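Local coordinates for ABC sugar transporter, periplasmic sugar binding protein (Legionella pneumophila subsp. pneumophila, PDB 3ROT) that probably binds a sugar in the periplasm for uptake by an ABC transporter, as a member of the bacterial solute-binding protein 2 family, at residues S13-W18 and C194-A199; S63-T68 and L85-I90. One frame throughout, in Å; residues are numbered along the deposited sequence.

Contact 1 (S13-W18 and C194-A199)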
# COMPACT_ATOMS: atom_id res chain seq x y z
N SER A 13 -0.26 9.52 0.85
CA SER A 13 -1.57 9.17 0.32
C SER A 13 -1.80 7.68 0.12
O SER A 13 -2.87 7.28 -0.31
CB SER A 13 -1.77 9.89 -1.02
OG SER A 13 -0.77 9.49 -1.95
N GLN A 14 -0.81 6.86 0.45
CA GLN A 14 -0.96 5.41 0.26
C GLN A 14 -1.59 4.71 1.47
O GLN A 14 -2.40 3.79 1.31
CB GLN A 14 0.39 4.77 -0.07
CG GLN A 14 1.09 5.35 -1.30
CD GLN A 14 0.15 5.63 -2.47
OE1 GLN A 14 -0.47 6.69 -2.54
NE2 GLN A 14 0.02 4.66 -3.38
N ASP A 15 -1.20 5.12 2.67
CA ASP A 15 -1.73 4.54 3.89
C ASP A 15 -3.26 4.64 3.85
O ASP A 15 -3.80 5.70 3.58
CB ASP A 15 -1.20 5.33 5.09
CG ASP A 15 -1.42 4.63 6.42
OD1 ASP A 15 -2.44 3.92 6.56
OD2 ASP A 15 -0.58 4.81 7.33
N PRO A 16 -3.97 3.52 4.10
CA PRO A 16 -5.44 3.51 4.09
C PRO A 16 -6.00 4.59 5.02
O PRO A 16 -7.16 5.00 4.91
CB PRO A 16 -5.77 2.10 4.58
CG PRO A 16 -4.67 1.30 4.00
CD PRO A 16 -3.45 2.15 4.27
N TYR A 17 -5.15 5.03 5.95
CA TYR A 17 -5.48 6.08 6.91
C TYR A 17 -5.87 7.36 6.21
O TYR A 17 -6.81 8.05 6.62
CB TYR A 17 -4.25 6.36 7.78
CG TYR A 17 -4.37 7.59 8.65
CD1 TYR A 17 -5.05 7.54 9.87
CD2 TYR A 17 -3.77 8.80 8.28
CE1 TYR A 17 -5.13 8.66 10.69
CE2 TYR A 17 -3.84 9.92 9.10
CZ TYR A 17 -4.53 9.84 10.31
OH TYR A 17 -4.59 10.93 11.14
N TRP A 18 -5.12 7.70 5.16
CA TRP A 18 -5.36 8.90 4.39
C TRP A 18 -6.69 8.88 3.65
O TRP A 18 -7.43 9.86 3.68
CB TRP A 18 -4.23 9.13 3.39
CG TRP A 18 -2.90 9.35 4.03
CD1 TRP A 18 -1.77 8.59 3.85
CD2 TRP A 18 -2.54 10.39 4.95
NE1 TRP A 18 -0.74 9.09 4.61
CE2 TRP A 18 -1.19 10.20 5.29
CE3 TRP A 18 -3.24 11.47 5.52
CZ2 TRP A 18 -0.51 11.04 6.18
CZ3 TRP A 18 -2.56 12.32 6.40
CH2 TRP A 18 -1.21 12.09 6.73
N CYS A 194 3.90 -0.57 16.53
CA CYS A 194 4.02 -0.03 15.17
C CYS A 194 3.50 1.40 15.23
O CYS A 194 2.35 1.63 15.62
CB CYS A 194 3.17 -0.82 14.18
SG CYS A 194 3.69 -2.53 13.99
N LEU A 195 4.34 2.36 14.84
CA LEU A 195 3.95 3.77 14.88
C LEU A 195 2.87 4.14 13.87
O LEU A 195 2.17 5.13 14.07
CB LEU A 195 5.20 4.66 14.72
CG LEU A 195 6.21 4.48 15.87
CD1 LEU A 195 7.40 5.41 15.69
CD2 LEU A 195 5.53 4.75 17.20
N THR A 196 2.73 3.36 12.80
CA THR A 196 1.66 3.59 11.81
C THR A 196 1.37 2.25 11.14
O THR A 196 2.10 1.27 11.34
CB THR A 196 2.04 4.59 10.70
OG1 THR A 196 2.87 3.93 9.74
CG2 THR A 196 2.77 5.80 11.26
N SER A 197 0.31 2.20 10.35
CA SER A 197 -0.05 0.96 9.66
C SER A 197 0.99 0.57 8.61
O SER A 197 1.05 -0.58 8.19
CB SER A 197 -1.44 1.10 9.03
OG SER A 197 -1.46 2.14 8.08
N GLN A 198 1.83 1.52 8.19
CA GLN A 198 2.86 1.21 7.20
C GLN A 198 3.87 0.20 7.75
O GLN A 198 4.49 -0.55 6.99
CB GLN A 198 3.60 2.46 6.77
CG GLN A 198 2.73 3.53 6.14
CD GLN A 198 3.43 4.87 6.14
OE1 GLN A 198 3.82 5.39 7.20
NE2 GLN A 198 3.61 5.44 4.96
N ALA A 199 4.07 0.22 9.06
CA ALA A 199 4.98 -0.73 9.69
C ALA A 199 4.21 -2.03 9.93
O ALA A 199 4.74 -3.12 9.74
CB ALA A 199 5.50 -0.17 11.03
O HOH W 1 -1.28 4.17 9.78
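The hydroxyl of Ser197 comes up to the carboxylate of Asp15 where two helices begin, the carboxylate reaching from one side and the hydroxyl from the other. Ser197 OG lies 2.5 Å from Asp15 OD1 and somewhat farther from OD2, so it faces the whole carboxylate rather than one oxygen alone. The group gets there because CG of Asp15 stands anti to its own backbone N (chi1 -167°), which carries both oxygens forward to residues 197 and 198. A water strengthens the link: it donates to Asp15 OD2 at 2.6 Å and accepts from the backbone N of Ser197 and from Ser197 OG, tying the carboxylate to the first turn of helix 197-208.

The two sides of this contact belong to the two lobes of a periplasmic binding protein, each built on a parallel sheet, and both loops lead into helices at the interlobe cleft. Each helix has its own N-cap. Asp15 caps helix 16-32 through OD1, which accepts from Tyr17 N, though the placing of that nitrogen is less sure, while Thr196 OG1 accepts from Gln198 N at 3.0 Å. The same Asp15 side chain therefore serves its own helix and faces the start of the other, where the partial positive charge of the helix end would probably favour a carboxylate.

Gln198 comes in beside this polar centre, its side chain crossing that of Asp15 at about a right angle. Gln198 CG packs 3.7 Å from Asp15 OD2, and the amide plane is turned 32° from the carboxylate plane. Beyond CG the chain is extended. Gln139 NE2 is the stronger partner of Gln198 OE1; the other is Thr196 OG1, which donates to Gln198 OE1 at 3.1 Å, meeting a lone pair within the plane of the amide.

Contact 2 (S63-T68 and L85-I90)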
# COMPACT_ATOMS: atom_id res chain seq x y z
N SER A 63 -9.89 29.82 -0.50
CA SER A 63 -10.65 30.25 0.67
C SER A 63 -10.03 29.70 1.95
O SER A 63 -10.20 30.28 3.03
CB SER A 63 -12.10 29.77 0.56
OG SER A 63 -12.76 30.36 -0.56
N GLY A 64 -9.30 28.60 1.83
CA GLY A 64 -8.66 28.02 3.00
C GLY A 64 -7.86 26.78 2.64
O GLY A 64 -8.05 26.19 1.58
N ILE A 65 -6.97 26.39 3.54
CA ILE A 65 -6.12 25.23 3.34
C ILE A 65 -5.99 24.45 4.64
O ILE A 65 -5.82 25.04 5.71
CB ILE A 65 -4.69 25.62 2.88
CG1 ILE A 65 -4.73 26.23 1.47
CG2 ILE A 65 -3.79 24.38 2.85
CD1 ILE A 65 -3.37 26.67 0.97
N ALA A 66 -6.09 23.13 4.54
CA ALA A 66 -5.89 22.27 5.68
C ALA A 66 -4.64 21.52 5.26
O ALA A 66 -4.53 21.09 4.11
CB ALA A 66 -7.06 21.32 5.85
N THR A 67 -3.67 21.39 6.16
CA THR A 67 -2.44 20.70 5.81
C THR A 67 -1.75 20.07 7.01
O THR A 67 -1.94 20.49 8.15
CB THR A 67 -1.45 21.67 5.11
OG1 THR A 67 -0.31 20.94 4.63
CG2 THR A 67 -0.95 22.75 6.07
N THR A 68 -0.99 19.02 6.76
CA THR A 68 -0.23 18.37 7.81
C THR A 68 1.07 19.17 7.85
O THR A 68 1.44 19.83 6.88
CB THR A 68 0.09 16.89 7.45
OG1 THR A 68 0.99 16.85 6.34
CG2 THR A 68 -1.18 16.14 7.07
N LEU A 85 -0.71 36.57 3.15
CA LEU A 85 -1.75 36.69 2.14
C LEU A 85 -3.14 36.60 2.76
O LEU A 85 -4.15 36.77 2.07
CB LEU A 85 -1.58 35.60 1.08
CG LEU A 85 -0.24 35.61 0.34
CD1 LEU A 85 -0.15 34.42 -0.61
CD2 LEU A 85 -0.10 36.92 -0.42
N ASN A 86 -3.18 36.34 4.06
CA ASN A 86 -4.43 36.23 4.79
C ASN A 86 -5.27 35.01 4.40
O ASN A 86 -6.49 35.01 4.53
CB ASN A 86 -5.26 37.51 4.61
CG ASN A 86 -6.46 37.57 5.54
OD1 ASN A 86 -6.32 37.51 6.76
ND2 ASN A 86 -7.65 37.70 4.96
N ILE A 87 -4.59 33.97 3.92
CA ILE A 87 -5.26 32.72 3.56
C ILE A 87 -5.26 31.87 4.82
O ILE A 87 -4.20 31.55 5.36
CB ILE A 87 -4.49 31.96 2.45
CG1 ILE A 87 -4.52 32.78 1.15
CG2 ILE A 87 -5.13 30.59 2.21
CD1 ILE A 87 -3.60 32.25 0.07
N PRO A 88 -6.45 31.50 5.33
CA PRO A 88 -6.55 30.69 6.54
C PRO A 88 -5.90 29.32 6.36
O PRO A 88 -6.11 28.66 5.35
CB PRO A 88 -8.05 30.57 6.76
CG PRO A 88 -8.62 31.76 6.04
CD PRO A 88 -7.78 31.81 4.79
N VAL A 89 -5.11 28.90 7.34
CA VAL A 89 -4.47 27.60 7.29
C VAL A 89 -4.74 26.84 8.58
O VAL A 89 -4.52 27.36 9.67
CB VAL A 89 -2.96 27.71 7.08
CG1 VAL A 89 -2.35 26.32 6.99
CG2 VAL A 89 -2.66 28.50 5.81
N ILE A 90 -5.24 25.62 8.44
CA ILE A 90 -5.53 24.78 9.58
C ILE A 90 -4.60 23.58 9.54
O ILE A 90 -4.37 23.00 8.48
CB ILE A 90 -7.01 24.30 9.56
CG1 ILE A 90 -7.92 25.47 9.97
CG2 ILE A 90 -7.22 23.12 10.50
CD1 ILE A 90 -9.39 25.09 10.04
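Ile65 and Val89 pair in parallel register, as do Ala66 and Ile90, and three backbone hydrogen bonds join their strands. Pro88 O accepts from Ile65 N at 3.0 Å, Ile65 O from Ile90 N at 2.9 Å, and Ile90 O from Thr67 N at 2.9 Å. CA-H...O contacts accompany the ladder: Val89 CA approaches Ile65 O and Ala66 CA approaches Ile90 O, so these carbonyls each receive an N-H and a C-H. With helix 76-85 between them, strands 64-67 and 89-92 form a beta-alpha-beta unit in the sheet of one lobe.

Apolar packing is lighter. Thr67 CG2, set between its backbone N and carbonyl carbon, meets Val89 CG1 at 3.9 Å, while Ile65 CG1 and Ile87 CG2 make a looser contact. Ile65 also packs on helix 47-59, and Ile90 on helix 247-264, so helices cover the sheet on both faces. At the entry to the pairing, the Pro88 ring lies against the backbone of Ser63, Pro88 CD 3.4 Å from Ser63 O.

The chemistry implies a join held chiefly by main-chain polarity, with side chains turned largely to the flanking helices.

In the fold
Contact 1 and contact 2 illustrate two ways in which one chain is held together. Contact 2, between neighbouring strands, lies wholly in one lobe, and its centre is about 20 Å from the centre of the chain, whereas contact 1 spans the cleft between the lobes, its centre about 7 Å from the centre of the chain. The centres of the two contacts are 25 Å apart, yet they touch where Trp18 CH2 packs 4.1 Å from Thr68 CG2. A bound glycerol lies about 4 Å from the side chain of Thr196 in contact 1; it probably came from the crystallisation liquor, but its place is consistent with a sugar pocket in the cleft.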